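Local coordinates for protein acetyltransferase, GNAT family (Streptococcus pneumoniae, PDB 2ATR) that is of unknown function but, as a member of the GNAT family, probably transfers an acetyl group from acetyl-CoA to a substrate not yet identified, at residues Ile57-Asp62 with Val67-Leu72. Numbering follows the deposited sequence.
Sequences IRLVGD and VFVQDL
R58 and V60 on strand 52-61 pair antiparallel with D71 and F68 on strand 66-74, forming a hairpin in the central sheet of the GNAT fold, and a classic beta bulge interrupts the ladder where Q70 and D71 both face R58. The carbonyl R58 O takes both amides of the bulge, Q70 N at 2.8 Å and the longer D71 N at 3.2 Å, which lies in the carbonyl plane on a lone pair. Beyond it the regular pattern resumes, with V60 N giving to F68 O and F68 N returning to V60 O. I57, L59, V69 and L72 share one face of the sheet: L59 CD2 packs on V69 CG2 at 3.8 Å, I57 CD1 sits near V69 CG1, and helix 83-92 covers I57 and L72. On the other face V60 CG2 touches both F68 CB and Q70 CB. Here too R58 runs alongside D71, its chain bent at chi3 (77°), and Q70 CG lies against one face of the guanidinium, offset toward the rim and closest to R58 NH2. R58 NE makes a salt bridge to D71 OD2 at 2.7 Å, coming in 45° out of the carboxylate plane, and the same oxygen also bonds Y19 OH; S41 OG engages R58 NH1. One water completes the cluster, accepting from R58 NH2 in the guanidinium plane and from Q70 NE2, and donating to D71 OD1 at 2.8 Å.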
ATOM      1  N   ILE A  57      -1.803   2.695   4.044  1.00 25.37           N
ATOM      2  CA  ILE A  57      -1.699   2.426   2.575  1.00 25.79           C
ATOM      3  C   ILE A  57      -1.128   3.678   1.951  1.00 26.36           C
ATOM      4  O   ILE A  57      -1.437   4.782   2.392  1.00 26.00           O
ATOM      5  CB  ILE A  57      -3.018   1.939   1.896  1.00 26.32           C
ATOM      6  CG1 ILE A  57      -2.793   1.544   0.373  1.00 21.75           C
ATOM      7  CG2 ILE A  57      -4.116   3.030   2.046  1.00 23.00           C
ATOM      8  CD1 ILE A  57      -4.047   0.797  -0.233  1.00 23.59           C
ATOM      9  N   ARG A  58      -0.231   3.508   0.982  1.00 25.58           N
ATOM     10  CA  ARG A  58       0.388   4.608   0.300  1.00 25.89           C
ATOM     11  C   ARG A  58       0.430   4.309  -1.214  1.00 26.63           C
ATOM     12  O   ARG A  58       0.992   3.302  -1.691  1.00 26.26           O
ATOM     13  CB  ARG A  58       1.815   4.837   0.817  1.00 26.19           C
ATOM     14  CG  ARG A  58       2.491   6.044   0.304  1.00 28.72           C
ATOM     15  CD  ARG A  58       3.746   6.369   1.114  1.00 24.73           C
ATOM     16  NE  ARG A  58       4.897   5.510   0.795  1.00 23.68           N
ATOM     17  CZ  ARG A  58       5.740   5.671  -0.220  1.00 24.56           C
ATOM     18  NH1 ARG A  58       5.554   6.594  -1.177  1.00 22.41           N
ATOM     19  NH2 ARG A  58       6.773   4.859  -0.317  1.00 25.81           N
ATOM     20  N   LEU A  59      -0.197   5.195  -1.969  1.00 27.13           N
ATOM     21  CA  LEU A  59      -0.234   5.065  -3.436  1.00 26.52           C
ATOM     22  C   LEU A  59       0.665   6.080  -4.060  1.00 24.94           C
ATOM     23  O   LEU A  59       0.792   7.180  -3.544  1.00 26.69           O
ATOM     24  CB  LEU A  59      -1.655   5.274  -3.944  1.00 25.67           C
ATOM     25  CG  LEU A  59      -2.834   4.495  -3.383  1.00 27.06           C
ATOM     26  CD1 LEU A  59      -4.037   4.840  -4.229  1.00 27.70           C
ATOM     27  CD2 LEU A  59      -2.596   3.027  -3.390  1.00 24.86           C
ATOM     28  N   VAL A  60       1.275   5.715  -5.193  1.00 25.89           N
ATOM     29  CA  VAL A  60       2.209   6.550  -5.947  1.00 23.37           C
ATOM     30  C   VAL A  60       1.916   6.457  -7.456  1.00 24.95           C
ATOM     31  O   VAL A  60       1.182   5.557  -7.896  1.00 24.24           O
ATOM     32  CB  VAL A  60       3.715   6.159  -5.708  1.00 24.09           C
ATOM     33  CG1 VAL A  60       4.090   6.337  -4.201  1.00 23.03           C
ATOM     34  CG2 VAL A  60       4.020   4.752  -6.220  1.00 21.56           C
ATOM     35  N   GLY A  61       2.511   7.356  -8.234  1.00 24.90           N
ATOM     36  CA  GLY A  61       2.295   7.332  -9.694  1.00 26.28           C
ATOM     37  C   GLY A  61       1.821   8.677 -10.158  1.00 26.79           C
ATOM     38  O   GLY A  61       1.905   9.662  -9.419  1.00 27.39           O
ATOM     39  N   ASP A  62       1.337   8.740 -11.395  1.00 28.58           N
ATOM     40  CA  ASP A  62       0.895  10.042 -11.958  1.00 28.39           C
ATOM     41  C   ASP A  62      -0.572  10.348 -11.611  1.00 28.49           C
ATOM     42  O   ASP A  62      -0.995  11.505 -11.714  1.00 30.26           O
ATOM     43  CB  ASP A  62       1.216  10.154 -13.466  1.00 26.89           C
ATOM     44  CG  ASP A  62       0.432   9.148 -14.297  1.00 26.54           C
ATOM     45  OD1 ASP A  62      -0.750   8.935 -14.073  1.00 26.98           O
ATOM     46  OD2 ASP A  62       0.997   8.526 -15.154  1.00 27.90           O
ATOM     47  N   VAL A  67      -1.225   4.330 -11.390  1.00 26.45           N
ATOM     48  CA  VAL A  67      -1.278   4.338  -9.950  1.00 27.05           C
ATOM     49  C   VAL A  67      -0.665   2.996  -9.441  1.00 27.17           C
ATOM     50  O   VAL A  67      -0.876   1.930 -10.028  1.00 29.09           O
ATOM     51  CB  VAL A  67      -2.718   4.516  -9.439  1.00 26.62           C
ATOM     52  CG1 VAL A  67      -2.788   4.368  -7.861  1.00 24.60           C
ATOM     53  CG2 VAL A  67      -3.310   5.914  -9.887  1.00 25.97           C
ATOM     54  N   PHE A  68       0.163   3.073  -8.415  1.00 26.54           N
ATOM     55  CA  PHE A  68       0.831   1.859  -7.875  1.00 27.11           C
ATOM     56  C   PHE A  68       0.541   1.828  -6.386  1.00 25.23           C
ATOM     57  O   PHE A  68       0.651   2.879  -5.728  1.00 25.34           O
ATOM     58  CB  PHE A  68       2.343   1.873  -8.145  1.00 27.40           C
ATOM     59  CG  PHE A  68       2.691   1.940  -9.627  1.00 33.23           C
ATOM     60  CD1 PHE A  68       2.873   0.767 -10.364  1.00 32.32           C
ATOM     61  CD2 PHE A  68       2.740   3.176 -10.295  1.00 33.44           C
ATOM     62  CE1 PHE A  68       3.194   0.809 -11.727  1.00 34.89           C
ATOM     63  CE2 PHE A  68       3.012   3.222 -11.651  1.00 34.24           C
ATOM     64  CZ  PHE A  68       3.259   2.026 -12.363  1.00 35.78           C
ATOM     65  N   VAL A  69       0.168   0.655  -5.883  1.00 25.38           N
ATOM     66  CA  VAL A  69      -0.063   0.456  -4.442  1.00 25.50           C
ATOM     67  C   VAL A  69       1.337   0.215  -3.892  1.00 25.69           C
ATOM     68  O   VAL A  69       1.906  -0.878  -4.046  1.00 23.95           O
ATOM     69  CB  VAL A  69      -1.009  -0.765  -4.074  1.00 25.76           C
ATOM     70  CG1 VAL A  69      -1.062  -0.926  -2.507  1.00 25.75           C
ATOM     71  CG2 VAL A  69      -2.444  -0.558  -4.581  1.00 26.51           C
ATOM     72  N   GLN A  70       1.943   1.267  -3.355  1.00 26.37           N
ATOM     73  CA  GLN A  70       3.356   1.203  -2.970  1.00 24.97           C
ATOM     74  C   GLN A  70       3.568   0.555  -1.585  1.00 25.33           C
ATOM     75  O   GLN A  70       4.360  -0.396  -1.454  1.00 24.91           O
ATOM     76  CB  GLN A  70       3.960   2.591  -3.069  1.00 26.84           C
ATOM     77  CG  GLN A  70       5.418   2.727  -2.583  1.00 27.28           C
ATOM     78  CD  GLN A  70       6.375   1.752  -3.290  1.00 31.06           C
ATOM     79  OE1 GLN A  70       6.143   1.351  -4.422  1.00 33.63           O
ATOM     80  NE2 GLN A  70       7.416   1.339  -2.594  1.00 31.60           N
ATOM     81  N   ASP A  71       2.854   1.018  -0.563  1.00 24.70           N
ATOM     82  CA  ASP A  71       2.931   0.392   0.789  1.00 26.23           C
ATOM     83  C   ASP A  71       1.541  -0.003   1.195  1.00 26.03           C
ATOM     84  O   ASP A  71       0.581   0.783   1.014  1.00 27.23           O
ATOM     85  CB  ASP A  71       3.501   1.337   1.890  1.00 26.12           C
ATOM     86  CG  ASP A  71       4.895   1.860   1.589  1.00 28.12           C
ATOM     87  OD1 ASP A  71       5.747   1.122   1.033  1.00 27.23           O
ATOM     88  OD2 ASP A  71       5.156   3.028   1.948  1.00 28.58           O
ATOM     89  N   LEU A  72       1.394  -1.222   1.680  1.00 26.50           N
ATOM     90  CA  LEU A  72       0.202  -1.640   2.393  1.00 26.29           C
ATOM     91  C   LEU A  72       0.634  -2.393   3.659  1.00 27.97           C
ATOM     92  O   LEU A  72       1.199  -3.505   3.580  1.00 26.37           O
ATOM     93  CB  LEU A  72      -0.692  -2.537   1.546  1.00 26.38           C
ATOM     94  CG  LEU A  72      -2.007  -3.026   2.171  1.00 26.88           C
ATOM     95  CD1 LEU A  72      -2.889  -1.826   2.592  1.00 23.75           C
ATOM     96  CD2 LEU A  72      -2.792  -3.944   1.222  1.00 27.26           C
TER
HETATM   97  O   HOH W   1       8.134   2.308   0.349  1.00 34.42           O